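Local coordinates for protein aminotransferase AspB (Helicobacter pylori 26695, PDB 3EZS) that probably acts as a pyridoxal 5'-phosphate-dependent aminotransferase of class I and II, moving amino groups between amino acids and keto acids, at residues A[219-224]-A[244-249]; A[207-212]-A[223-228]; A[179-184]-A[213-218]; A[155-160]-A[187-192]. All blocks are in the same frame, centred on the assembly; numbering follows the deposited sequence.

Contact 1 of 4, residues A[219-224]-A[244-249]; sequences AFKNVL and AGDSRL
With chi1 at -166°, the carboxylate carbon of Asp246 lies anti to its own backbone nitrogen, and this carries OD2 across to the turn formed by Phe220 to Val223. There OD2 accepts from Asn222 N at 2.7 Å, on the anti side of the carboxylate and somewhat out of its plane. The other oxygen turns back on its own helix: Asp246 OD1 accepts from Arg248 N at 3.0 Å and, more weakly, Leu249 N, so Asp246 is the N-cap of helix 247-257. The bonds on both oxygens should fix the rotation of the group. The turn closes with its own Val223 N to Phe220 O bond. The backbone adds a second link, Asp246 N to Val223 O at 2.9 Å, nearly straight at 163°. Beside it Leu224 and Gly245 pair as antiparallel, non-hydrogen-bonded neighbours; a beta carbon on Gly245 would run into Val223 O and Leu224 CA, and its absence lets the CA-H...O contact from Gly245 CA to Val223 O close to 3.3 Å. A water accepts from Ser247 OG and donates to Ala219 O, bridging the outer side. Leu224 CD1 meets Leu249 CD1 at 4.2 Å. The Asn222 amide is turned to Asp187, outside the segments. An N-cap aspartate here also holds a type II beta turn, where strand 241-245 passes into helix 247-257, within the mixed sheet seen in the large domain of fold-type I pyridoxal phosphate enzymes.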
loop_
_atom_site.group_PDB
_atom_site.type_symbol
_atom_site.label_atom_id
_atom_site.label_comp_id
_atom_site.label_asym_id
_atom_site.label_seq_id
_atom_site.Cartn_x
_atom_site.Cartn_y
_atom_site.Cartn_z
ATOM N N ALA A 219 24.436 -9.665 -13.293
ATOM C CA ALA A 219 23.998 -8.412 -12.638
ATOM C C ALA A 219 22.480 -8.218 -12.734
ATOM O O ALA A 219 21.927 -7.283 -12.128
ATOM C CB ALA A 219 24.718 -7.194 -13.235
ATOM N N PHE A 220 21.819 -9.102 -13.489
ATOM C CA PHE A 220 20.367 -9.084 -13.670
ATOM C C PHE A 220 19.862 -7.813 -14.355
ATOM O O PHE A 220 18.760 -7.350 -14.065
ATOM C CB PHE A 220 19.635 -9.297 -12.336
ATOM C CG PHE A 220 20.200 -10.409 -11.505
ATOM C CD1 PHE A 220 20.201 -11.717 -11.987
ATOM C CD2 PHE A 220 20.703 -10.158 -10.224
ATOM C CE1 PHE A 220 20.734 -12.769 -11.224
ATOM C CE2 PHE A 220 21.220 -11.206 -9.443
ATOM C CZ PHE A 220 21.238 -12.522 -9.962
ATOM N N LYS A 221 20.684 -7.255 -15.245
ATOM C CA LYS A 221 20.327 -6.074 -16.031
ATOM C C LYS A 221 19.016 -6.301 -16.786
ATOM O O LYS A 221 18.851 -7.349 -17.437
ATOM C CB LYS A 221 21.427 -5.753 -17.046
ATOM C CG LYS A 221 21.125 -4.561 -17.957
ATOM C CD LYS A 221 22.336 -4.198 -18.821
ATOM C CE LYS A 221 22.098 -2.953 -19.698
ATOM N NZ LYS A 221 21.141 -3.179 -20.827
ATOM N N ASN A 222 18.108 -5.320 -16.679
ATOM C CA ASN A 222 16.782 -5.329 -17.299
ATOM C C ASN A 222 15.803 -6.410 -16.782
ATOM O O ASN A 222 14.686 -6.530 -17.307
ATOM C CB ASN A 222 16.887 -5.460 -18.830
ATOM C CG ASN A 222 17.378 -4.196 -19.504
ATOM O OD1 ASN A 222 17.965 -3.325 -18.875
ATOM N ND2 ASN A 222 17.110 -4.089 -20.798
ATOM N N VAL A 223 16.192 -7.160 -15.756
ATOM C CA VAL A 223 15.393 -8.316 -15.315
ATOM C C VAL A 223 15.054 -8.288 -13.822
ATOM O O VAL A 223 15.903 -7.963 -12.971
ATOM C CB VAL A 223 16.122 -9.628 -15.683
ATOM C CG1 VAL A 223 15.344 -10.865 -15.209
ATOM C CG2 VAL A 223 16.380 -9.693 -17.208
ATOM N N LEU A 224 13.803 -8.654 -13.531
ATOM C CA LEU A 224 13.241 -8.661 -12.186
ATOM C C LEU A 224 12.236 -9.811 -12.017
ATOM O O LEU A 224 11.600 -10.238 -12.969
ATOM C CB LEU A 224 12.523 -7.328 -11.912
ATOM C CG LEU A 224 13.385 -6.051 -11.964
ATOM C CD1 LEU A 224 12.617 -4.923 -12.546
ATOM C CD2 LEU A 224 14.004 -5.689 -10.624
ATOM N N ALA A 244 13.129 -8.860 -6.771
ATOM C CA ALA A 244 14.563 -9.055 -6.844
ATOM C C ALA A 244 15.066 -8.986 -8.289
ATOM O O ALA A 244 14.354 -9.374 -9.230
ATOM C CB ALA A 244 14.929 -10.405 -6.212
ATOM N N GLY A 245 16.282 -8.475 -8.463
ATOM C CA GLY A 245 16.880 -8.366 -9.795
ATOM C C GLY A 245 17.777 -7.154 -9.957
ATOM O O GLY A 245 18.550 -6.840 -9.056
ATOM N N ASP A 246 17.638 -6.491 -11.105
ATOM C CA ASP A 246 18.428 -5.299 -11.519
ATOM C C ASP A 246 18.570 -4.271 -10.399
ATOM O O ASP A 246 17.617 -3.556 -10.087
ATOM C CB ASP A 246 17.762 -4.642 -12.733
ATOM C CG ASP A 246 18.657 -3.636 -13.447
ATOM O OD1 ASP A 246 19.453 -2.918 -12.806
ATOM O OD2 ASP A 246 18.503 -3.542 -14.684
ATOM N N SER A 247 19.776 -4.183 -9.831
ATOM C CA SER A 247 20.026 -3.315 -8.699
ATOM C C SER A 247 19.977 -1.850 -9.040
ATOM O O SER A 247 19.817 -1.048 -8.141
ATOM C CB SER A 247 21.372 -3.644 -8.053
ATOM O OG SER A 247 22.457 -3.486 -8.966
ATOM N N ARG A 248 20.146 -1.494 -10.316
ATOM C CA ARG A 248 20.103 -0.088 -10.735
ATOM C C ARG A 248 18.658 0.402 -10.709
ATOM O O ARG A 248 18.374 1.491 -10.217
ATOM C CB ARG A 248 20.709 0.109 -12.135
ATOM C CG ARG A 248 20.819 1.585 -12.564
ATOM C CD ARG A 248 21.200 1.754 -14.042
ATOM N NE ARG A 248 20.172 1.207 -14.935
ATOM C CZ ARG A 248 19.030 1.820 -15.267
ATOM N NH1 ARG A 248 18.730 3.031 -14.806
ATOM N NH2 ARG A 248 18.167 1.207 -16.080
ATOM N N LEU A 249 17.760 -0.403 -11.269
ATOM C CA LEU A 249 16.330 -0.113 -11.235
ATOM C C LEU A 249 15.776 -0.190 -9.809
ATOM O O LEU A 249 14.980 0.655 -9.418
ATOM C CB LEU A 249 15.555 -1.071 -12.146
ATOM C CG LEU A 249 15.812 -0.988 -13.652
ATOM C CD1 LEU A 249 15.100 -2.085 -14.428
ATOM C CD2 LEU A 249 15.422 0.405 -14.182
HETATM O O HOH W 1 22.277 -5.964 -9.916
#

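Contact 2 of 4, residues A[207-212]-A[223-228]; sequences SLLEAC and VLVIHS. With PO4 (phosphate ion), chain C.
Val223 CG1 is the meeting point, with Cys212 SG at 3.6 Å, Leu208 CD2 at 3.7 Å and Leu209 CD2 close behind. One methyl thus touches three side chains of the helix; having CG1 anti to the backbone nitrogen (chi1 178°) is what turns it to them. Two residues on, Val225 meets the start of the helix with both methyls: CG1 lies 3.8 Å from Leu208 CB and 3.7 Å from Ser207 OG, while CG2 rests 3.9 Å from Leu209 CG. Leu208 runs slantwise to Val223, whereas Leu209 passes that valine in the opposite direction. No hydrogen bond joins the two segments. This is the helix-on-sheet layer of a beta-alpha-beta unit, strand 189-193, helix 208-214 and strand 223-228; the axes of the short helix and strand segments approach to 8.7 Å, with directions 154° apart. The start of the helix is set by a capping box: Ser207 OG accepts from Leu209 N, and Ser207 N donates to Glu210 OE2 at 2.9 Å. Outside the segments, Glu194 bonds both Ser207 OG and Leu208 N. At the far end of the strand a phosphate ion, probably from the crystallisation liquor, is held by Ser230 OG, Arg239 NH2, Ser91 N and Arg92 N; its contact with Ser228 OG is very short and doubtful in detail. The ion probably sits where the cofactor phosphate binds in fold-type I aminotransferases.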
loop_
_atom_site.group_PDB
_atom_site.type_symbol
_atom_site.label_atom_id
_atom_site.label_comp_id
_atom_site.label_asym_id
_atom_site.label_seq_id
_atom_site.Cartn_x
_atom_site.Cartn_y
_atom_site.Cartn_z
ATOM N N SER A 207 13.699 -20.123 -11.572
ATOM C CA SER A 207 13.505 -18.668 -11.543
ATOM C C SER A 207 14.154 -18.064 -12.781
ATOM O O SER A 207 15.127 -18.584 -13.296
ATOM C CB SER A 207 14.153 -18.035 -10.324
ATOM O OG SER A 207 14.086 -16.623 -10.387
ATOM N N LEU A 208 13.605 -16.954 -13.242
ATOM C CA LEU A 208 14.171 -16.197 -14.356
ATOM C C LEU A 208 15.588 -15.669 -14.016
ATOM O O LEU A 208 16.397 -15.410 -14.922
ATOM C CB LEU A 208 13.202 -15.041 -14.727
ATOM C CG LEU A 208 13.555 -14.030 -15.823
ATOM C CD1 LEU A 208 13.846 -14.716 -17.182
ATOM C CD2 LEU A 208 12.440 -12.971 -15.970
ATOM N N LEU A 209 15.891 -15.478 -12.727
ATOM C CA LEU A 209 17.249 -15.032 -12.337
ATOM C C LEU A 209 18.283 -16.151 -12.520
ATOM O O LEU A 209 19.496 -15.876 -12.698
ATOM C CB LEU A 209 17.301 -14.438 -10.919
ATOM C CG LEU A 209 16.421 -13.213 -10.605
ATOM C CD1 LEU A 209 16.877 -12.534 -9.300
ATOM C CD2 LEU A 209 16.431 -12.196 -11.742
ATOM N N GLU A 210 17.832 -17.403 -12.506
ATOM C CA GLU A 210 18.743 -18.528 -12.805
ATOM C C GLU A 210 19.153 -18.487 -14.289
ATOM O O GLU A 210 20.281 -18.823 -14.647
ATOM C CB GLU A 210 18.089 -19.874 -12.521
ATOM C CG GLU A 210 17.688 -20.114 -11.083
ATOM C CD GLU A 210 17.083 -21.519 -10.899
ATOM O OE1 GLU A 210 17.788 -22.487 -11.188
ATOM O OE2 GLU A 210 15.920 -21.657 -10.455
ATOM N N ALA A 211 18.213 -18.098 -15.146
ATOM C CA ALA A 211 18.477 -17.959 -16.574
ATOM C C ALA A 211 19.518 -16.865 -16.794
ATOM O O ALA A 211 20.390 -16.966 -17.661
ATOM C CB ALA A 211 17.158 -17.639 -17.328
ATOM N N CYS A 212 19.409 -15.814 -15.992
ATOM C CA CYS A 212 20.330 -14.705 -16.037
ATOM C C CYS A 212 21.758 -15.144 -15.774
ATOM O O CYS A 212 22.671 -14.721 -16.475
ATOM C CB CYS A 212 19.913 -13.624 -15.032
ATOM S SG CYS A 212 18.551 -12.563 -15.582
ATOM N N VAL A 223 16.192 -7.160 -15.756
ATOM C CA VAL A 223 15.393 -8.316 -15.315
ATOM C C VAL A 223 15.054 -8.288 -13.822
ATOM O O VAL A 223 15.903 -7.963 -12.971
ATOM C CB VAL A 223 16.122 -9.628 -15.683
ATOM C CG1 VAL A 223 15.344 -10.865 -15.209
ATOM C CG2 VAL A 223 16.380 -9.693 -17.208
ATOM N N LEU A 224 13.803 -8.654 -13.531
ATOM C CA LEU A 224 13.241 -8.661 -12.186
ATOM C C LEU A 224 12.236 -9.811 -12.017
ATOM O O LEU A 224 11.600 -10.238 -12.969
ATOM C CB LEU A 224 12.523 -7.328 -11.912
ATOM C CG LEU A 224 13.385 -6.051 -11.964
ATOM C CD1 LEU A 224 12.617 -4.923 -12.546
ATOM C CD2 LEU A 224 14.004 -5.689 -10.624
ATOM N N VAL A 225 12.135 -10.316 -10.797
ATOM C CA VAL A 225 11.223 -11.397 -10.449
ATOM C C VAL A 225 10.456 -10.910 -9.229
ATOM O O VAL A 225 11.004 -10.210 -8.389
ATOM C CB VAL A 225 11.962 -12.743 -10.149
ATOM C CG1 VAL A 225 12.693 -13.297 -11.405
ATOM C CG2 VAL A 225 12.937 -12.593 -8.985
ATOM N N ILE A 226 9.189 -11.277 -9.143
ATOM C CA ILE A 226 8.300 -10.850 -8.070
ATOM C C ILE A 226 7.805 -12.086 -7.309
ATOM O O ILE A 226 7.304 -13.022 -7.909
ATOM C CB ILE A 226 7.123 -10.019 -8.655
ATOM C CG1 ILE A 226 7.661 -8.700 -9.211
ATOM C CG2 ILE A 226 6.026 -9.761 -7.584
ATOM C CD1 ILE A 226 6.609 -7.775 -9.841
ATOM N N HIS A 227 7.968 -12.083 -5.991
ATOM C CA HIS A 227 7.580 -13.219 -5.146
ATOM C C HIS A 227 6.595 -12.794 -4.077
ATOM O O HIS A 227 6.474 -11.605 -3.774
ATOM C CB HIS A 227 8.824 -13.874 -4.529
ATOM C CG HIS A 227 9.654 -14.643 -5.517
ATOM N ND1 HIS A 227 9.678 -16.022 -5.556
ATOM C CD2 HIS A 227 10.473 -14.225 -6.517
ATOM C CE1 HIS A 227 10.491 -16.423 -6.520
ATOM N NE2 HIS A 227 10.987 -15.354 -7.123
ATOM N N SER A 228 5.872 -13.778 -3.542
ATOM C CA SER A 228 4.887 -13.574 -2.485
ATOM C C SER A 228 4.895 -14.757 -1.536
ATOM O O SER A 228 5.155 -15.861 -1.949
ATOM C CB SER A 228 3.491 -13.469 -3.072
ATOM O OG SER A 228 2.510 -13.414 -2.044
HETATM P P PO4 C . -0.373 -11.507 -3.145
HETATM O O1 PO4 C . 1.109 -11.637 -2.926
HETATM O O2 PO4 C . -0.772 -10.072 -3.215
HETATM O O3 PO4 C . -1.096 -12.119 -1.998
HETATM O O4 PO4 C . -0.712 -12.137 -4.462
#

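Contact 3 of 4, residues A[179-184]-A[213-218]; sequences WVKLAL and MLAGNE
Val180 CG1 reaches from helix 173-186 to both Ala215 CB, at 4.0 Å, and Asn217 ND2, at 3.9 Å. Its chi1 of 166° sets that methyl anti to the backbone nitrogen, leaving CG2 to meet Leu208 and Cys212 of the neighbouring helix. One turn later Leu184 CD1 lies over the flat of the Asn217 amide, 3.9 Å from Asn217 CG and equally near Asn217 CB. Asn217 answers with an extended start, chi1 -174°, which lays its CB and amide group against these two aliphatic side chains. Each of them runs at a slant to it. Lys181 sends its long chain alongside and leaves NZ 4.0 Å from Ala215 O, which is proximity and not a hydrogen bond. Ala215, the residue most covered by this contact, directs its CB toward the helix. Past helix 208-214, Ala215 and Gly216 turn the chain, Gly216 with positive phi, and Asn217 comes to face helix 173-186. Asn217 ND2 has its hydrogen bond elsewhere, to Lys221 O, in the turn that leads into strand 223-228. No hydrogen bond crosses; the contact is mainly van der Waals, with at most a long-range attraction from Lys181 NZ to Ala215 O, and methyl groups pack against an alanine and an asparagine amide whose polar needs are met outside this helix-to-loop contact.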
loop_
_atom_site.group_PDB
_atom_site.type_symbol
_atom_site.label_atom_id
_atom_site.label_comp_id
_atom_site.label_asym_id
_atom_site.label_seq_id
_atom_site.Cartn_x
_atom_site.Cartn_y
_atom_site.Cartn_z
ATOM N N TRP A 179 14.433 -15.465 -23.466
ATOM C CA TRP A 179 13.797 -14.199 -23.106
ATOM C C TRP A 179 14.808 -13.207 -22.553
ATOM O O TRP A 179 14.755 -12.036 -22.898
ATOM C CB TRP A 179 12.670 -14.393 -22.103
ATOM C CG TRP A 179 11.360 -14.779 -22.703
ATOM C CD1 TRP A 179 10.766 -15.998 -22.649
ATOM C CD2 TRP A 179 10.477 -13.931 -23.457
ATOM N NE1 TRP A 179 9.574 -15.968 -23.309
ATOM C CE2 TRP A 179 9.361 -14.710 -23.812
ATOM C CE3 TRP A 179 10.507 -12.585 -23.835
ATOM C CZ2 TRP A 179 8.282 -14.196 -24.547
ATOM C CZ3 TRP A 179 9.433 -12.073 -24.578
ATOM C CH2 TRP A 179 8.341 -12.881 -24.922
ATOM N N VAL A 180 15.729 -13.664 -21.713
ATOM C CA VAL A 180 16.741 -12.769 -21.164
ATOM C C VAL A 180 17.564 -12.164 -22.306
ATOM O O VAL A 180 17.786 -10.952 -22.351
ATOM C CB VAL A 180 17.651 -13.486 -20.126
ATOM C CG1 VAL A 180 18.904 -12.657 -19.816
ATOM C CG2 VAL A 180 16.866 -13.800 -18.857
ATOM N N LYS A 181 17.993 -13.007 -23.238
ATOM C CA LYS A 181 18.769 -12.540 -24.390
ATOM C C LYS A 181 17.994 -11.541 -25.263
ATOM O O LYS A 181 18.571 -10.574 -25.772
ATOM C CB LYS A 181 19.255 -13.730 -25.216
ATOM C CG LYS A 181 20.312 -14.580 -24.489
ATOM C CD LYS A 181 20.788 -15.757 -25.329
ATOM C CE LYS A 181 21.843 -16.603 -24.610
ATOM N NZ LYS A 181 23.109 -15.855 -24.372
ATOM N N LEU A 182 16.700 -11.776 -25.459
ATOM C CA LEU A 182 15.873 -10.820 -26.200
ATOM C C LEU A 182 15.774 -9.475 -25.454
ATOM O O LEU A 182 15.917 -8.417 -26.059
ATOM C CB LEU A 182 14.491 -11.392 -26.471
ATOM C CG LEU A 182 14.503 -12.554 -27.477
ATOM C CD1 LEU A 182 13.142 -13.246 -27.506
ATOM C CD2 LEU A 182 14.940 -12.089 -28.887
ATOM N N ALA A 183 15.568 -9.528 -24.139
ATOM C CA ALA A 183 15.501 -8.331 -23.305
ATOM C C ALA A 183 16.786 -7.506 -23.432
ATOM O O ALA A 183 16.740 -6.278 -23.511
ATOM C CB ALA A 183 15.269 -8.717 -21.847
ATOM N N LEU A 184 17.933 -8.177 -23.432
ATOM C CA LEU A 184 19.214 -7.472 -23.546
ATOM C C LEU A 184 19.464 -6.996 -24.967
ATOM O O LEU A 184 20.002 -5.920 -25.155
ATOM C CB LEU A 184 20.374 -8.352 -23.059
ATOM C CG LEU A 184 20.336 -8.745 -21.579
ATOM C CD1 LEU A 184 21.522 -9.666 -21.237
ATOM C CD2 LEU A 184 20.305 -7.482 -20.691
HETATM N N MSE A 213 21.941 -15.980 -14.758
HETATM C CA MSE A 213 23.253 -16.494 -14.397
HETATM C C MSE A 213 23.858 -17.284 -15.564
HETATM O O MSE A 213 25.053 -17.169 -15.836
HETATM C CB MSE A 213 23.176 -17.412 -13.182
HETATM C CG MSE A 213 22.618 -16.802 -11.914
HETATM SE SE MSE A 213 23.552 -15.263 -11.263
HETATM C CE MSE A 213 25.282 -16.084 -10.890
ATOM N N LEU A 214 23.026 -18.065 -16.249
ATOM C CA LEU A 214 23.473 -18.902 -17.372
ATOM C C LEU A 214 23.524 -18.193 -18.724
ATOM O O LEU A 214 24.021 -18.773 -19.684
ATOM C CB LEU A 214 22.571 -20.144 -17.507
ATOM C CG LEU A 214 22.646 -21.158 -16.365
ATOM C CD1 LEU A 214 21.494 -22.123 -16.455
ATOM C CD2 LEU A 214 23.996 -21.893 -16.368
ATOM N N ALA A 215 23.010 -16.966 -18.808
ATOM C CA ALA A 215 23.007 -16.195 -20.057
ATOM C C ALA A 215 24.029 -15.072 -20.022
ATOM O O ALA A 215 23.940 -14.157 -20.837
ATOM C CB ALA A 215 21.620 -15.604 -20.311
ATOM N N GLY A 216 24.986 -15.127 -19.090
ATOM C CA GLY A 216 25.993 -14.075 -18.943
ATOM C C GLY A 216 25.461 -12.739 -18.412
ATOM O O GLY A 216 26.030 -11.686 -18.703
ATOM N N ASN A 217 24.391 -12.782 -17.619
ATOM C CA ASN A 217 23.747 -11.580 -17.091
ATOM C C ASN A 217 23.586 -11.675 -15.570
ATOM O O ASN A 217 22.503 -11.505 -15.009
ATOM C CB ASN A 217 22.388 -11.372 -17.784
ATOM C CG ASN A 217 21.730 -10.080 -17.387
ATOM O OD1 ASN A 217 22.401 -9.074 -17.151
ATOM N ND2 ASN A 217 20.405 -10.095 -17.303
ATOM N N GLU A 218 24.723 -11.889 -14.925
ATOM C CA GLU A 218 24.845 -12.077 -13.489
ATOM C C GLU A 218 24.471 -10.834 -12.660
ATOM O O GLU A 218 24.208 -10.942 -11.462
ATOM C CB GLU A 218 26.276 -12.553 -13.215
ATOM C CG GLU A 218 26.568 -12.981 -11.795
#

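Contact 4 of 4, residues A[155-160]-A[187-192]; sequences VDLVIL and DFILIN
The Phe188 ring carries Val155 CG1 on one face, 3.7 Å above the plane and offset toward the rim, a CH-pi contact 4.1 Å from the centroid. Val158 CG2 approaches the same ring obliquely and comes to 3.5 Å from Phe188 CE1. The ring reaches both valines because its chi1 of 59° places CG between the backbone nitrogen and the carbonyl carbon. The strands 157-160 and 189-193 run parallel, their short segments only 14° apart. Four backbone bonds alternate between them: Ile189 N to Asp156 O, Val158 N to Ile189 O at 2.7 Å, Ile191 N to Val158 O, and Leu160 N to Ile191 O at 2.8 Å, the last almost linear at 177°. On one face of the sheet Leu157 CD1 presses on Ile189 CG2 at 3.4 Å, tighter than usual van der Waals contact, and also meets Ile191 CD1. On the other face Leu190 CD1 lies between Val158 and Leu160, 3.9 Å from Leu160 CD1. Helix 173-186 connects the two strands in the chain and packs on this Val158, Leu160 and Leu190 face through Trp179, a beta-alpha-beta crossover unit. The chemistry is thus divided: the four bonds satisfy peptide groups that face each other, outward ones bonding to Ala112 of strand 110-115 or to Asn222, the named apolar pairs pack on both faces, and the Asn192 amide is satisfied by Glu194 and Ser162.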
loop_
_atom_site.group_PDB
_atom_site.type_symbol
_atom_site.label_atom_id
_atom_site.label_comp_id
_atom_site.label_asym_id
_atom_site.label_seq_id
_atom_site.Cartn_x
_atom_site.Cartn_y
_atom_site.Cartn_z
ATOM N N VAL A 155 8.170 -3.086 -27.890
ATOM C CA VAL A 155 7.822 -3.284 -26.493
ATOM C C VAL A 155 8.856 -2.663 -25.542
ATOM O O VAL A 155 10.041 -2.596 -25.847
ATOM C CB VAL A 155 7.588 -4.804 -26.184
ATOM C CG1 VAL A 155 8.910 -5.563 -26.187
ATOM C CG2 VAL A 155 6.866 -4.988 -24.860
ATOM N N ASP A 156 8.363 -2.197 -24.402
ATOM C CA ASP A 156 9.164 -1.561 -23.353
ATOM C C ASP A 156 9.281 -2.408 -22.085
ATOM O O ASP A 156 10.258 -2.311 -21.353
ATOM C CB ASP A 156 8.504 -0.228 -22.969
ATOM C CG ASP A 156 8.418 0.741 -24.138
ATOM O OD1 ASP A 156 9.451 0.943 -24.801
ATOM O OD2 ASP A 156 7.331 1.320 -24.380
ATOM N N LEU A 157 8.262 -3.207 -21.818
ATOM C CA LEU A 157 8.192 -4.009 -20.622
ATOM C C LEU A 157 7.437 -5.271 -20.978
ATOM O O LEU A 157 6.392 -5.201 -21.616
ATOM C CB LEU A 157 7.455 -3.240 -19.515
ATOM C CG LEU A 157 7.133 -3.993 -18.212
ATOM C CD1 LEU A 157 8.418 -4.270 -17.470
ATOM C CD2 LEU A 157 6.188 -3.225 -17.324
ATOM N N VAL A 158 7.991 -6.420 -20.605
ATOM C CA VAL A 158 7.337 -7.708 -20.819
ATOM C C VAL A 158 7.150 -8.375 -19.453
ATOM O O VAL A 158 8.100 -8.474 -18.656
ATOM C CB VAL A 158 8.133 -8.656 -21.729
ATOM C CG1 VAL A 158 7.410 -10.025 -21.823
ATOM C CG2 VAL A 158 8.334 -8.034 -23.103
ATOM N N ILE A 159 5.921 -8.804 -19.193
ATOM C CA ILE A 159 5.567 -9.493 -17.955
ATOM C C ILE A 159 5.218 -10.932 -18.270
ATOM O O ILE A 159 4.292 -11.195 -19.031
ATOM C CB ILE A 159 4.332 -8.875 -17.275
ATOM C CG1 ILE A 159 4.548 -7.391 -16.975
ATOM C CG2 ILE A 159 4.009 -9.617 -15.976
ATOM C CD1 ILE A 159 3.311 -6.684 -16.466
ATOM N N LEU A 160 5.996 -11.863 -17.723
ATOM C CA LEU A 160 5.715 -13.282 -17.833
ATOM C C LEU A 160 5.159 -13.718 -16.478
ATOM O O LEU A 160 5.315 -13.005 -15.466
ATOM C CB LEU A 160 6.977 -14.082 -18.159
ATOM C CG LEU A 160 7.754 -13.697 -19.427
ATOM C CD1 LEU A 160 9.098 -14.434 -19.449
ATOM C CD2 LEU A 160 6.941 -13.953 -20.709
ATOM N N ASP A 187 16.755 -4.258 -25.566
ATOM C CA ASP A 187 16.722 -3.305 -24.455
ATOM C C ASP A 187 15.298 -2.994 -23.944
ATOM O O ASP A 187 14.842 -1.845 -23.991
ATOM C CB ASP A 187 17.487 -2.012 -24.808
ATOM C CG ASP A 187 17.839 -1.172 -23.566
ATOM O OD1 ASP A 187 17.826 -1.715 -22.438
ATOM O OD2 ASP A 187 18.149 0.028 -23.723
ATOM N N PHE A 188 14.582 -4.035 -23.513
ATOM C CA PHE A 188 13.297 -3.854 -22.815
ATOM C C PHE A 188 13.405 -4.486 -21.420
ATOM O O PHE A 188 14.313 -5.278 -21.157
ATOM C CB PHE A 188 12.074 -4.371 -23.589
ATOM C CG PHE A 188 12.120 -5.821 -23.936
ATOM C CD1 PHE A 188 11.773 -6.787 -23.006
ATOM C CD2 PHE A 188 12.459 -6.226 -25.231
ATOM C CE1 PHE A 188 11.799 -8.135 -23.336
ATOM C CE2 PHE A 188 12.485 -7.583 -25.580
ATOM C CZ PHE A 188 12.143 -8.538 -24.631
ATOM N N ILE A 189 12.503 -4.083 -20.528
ATOM C CA ILE A 189 12.457 -4.581 -19.168
ATOM C C ILE A 189 11.624 -5.864 -19.147
ATOM O O ILE A 189 10.544 -5.912 -19.720
ATOM C CB ILE A 189 11.865 -3.534 -18.187
ATOM C CG1 ILE A 189 12.672 -2.232 -18.234
ATOM C CG2 ILE A 189 11.773 -4.121 -16.750
ATOM C CD1 ILE A 189 14.162 -2.413 -18.067
ATOM N N LEU A 190 12.149 -6.891 -18.481
ATOM C CA LEU A 190 11.523 -8.202 -18.408
ATOM C C LEU A 190 11.273 -8.617 -16.963
ATOM O O LEU A 190 12.200 -8.665 -16.175
ATOM C CB LEU A 190 12.449 -9.241 -19.052
ATOM C CG LEU A 190 11.974 -10.706 -19.088
ATOM C CD1 LEU A 190 10.735 -10.892 -19.981
ATOM C CD2 LEU A 190 13.123 -11.593 -19.545
ATOM N N ILE A 191 10.026 -8.944 -16.638
ATOM C CA ILE A 191 9.642 -9.364 -15.289
ATOM C C ILE A 191 8.962 -10.727 -15.318
ATOM O O ILE A 191 8.210 -11.018 -16.234
ATOM C CB ILE A 191 8.572 -8.391 -14.694
ATOM C CG1 ILE A 191 9.141 -6.990 -14.482
ATOM C CG2 ILE A 191 8.003 -8.921 -13.377
ATOM C CD1 ILE A 191 8.031 -5.970 -14.127
ATOM N N ASN A 192 9.224 -11.563 -14.319
ATOM C CA ASN A 192 8.454 -12.776 -14.156
ATOM C C ASN A 192 7.718 -12.713 -12.808
ATOM O O ASN A 192 8.324 -12.469 -11.761
ATOM C CB ASN A 192 9.313 -14.037 -14.244
ATOM C CG ASN A 192 8.472 -15.330 -14.277
ATOM O OD1 ASN A 192 7.327 -15.335 -14.723
ATOM N ND2 ASN A 192 9.059 -16.429 -13.816
HETATM O O HOH W 2 12.292 0.401 -24.171
#

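Overall arrangement
Contacts 1, 2 and 4 are buried, whereas contact 3 is only partly so and lies nearer the surface. Contact 4 sits inside the mixed sheet and relies on parallel backbone bonds. Contact 2 lays a helix over that sheet by apolar packing alone, and contact 1 works at the sheet's antiparallel junction, where one carboxylate bond and one backbone bond cross. Contacts 1 and 2 share strand 223-228; contacts 2 and 3 share helix 208-214. Contacts 3 and 4 meet where helix 173-186 runs into strand 189-193, through Ala183 and Phe188. Asn222 of contact 1 bonds to Asp187 and Leu190 of contact 4, linking neighbouring strands.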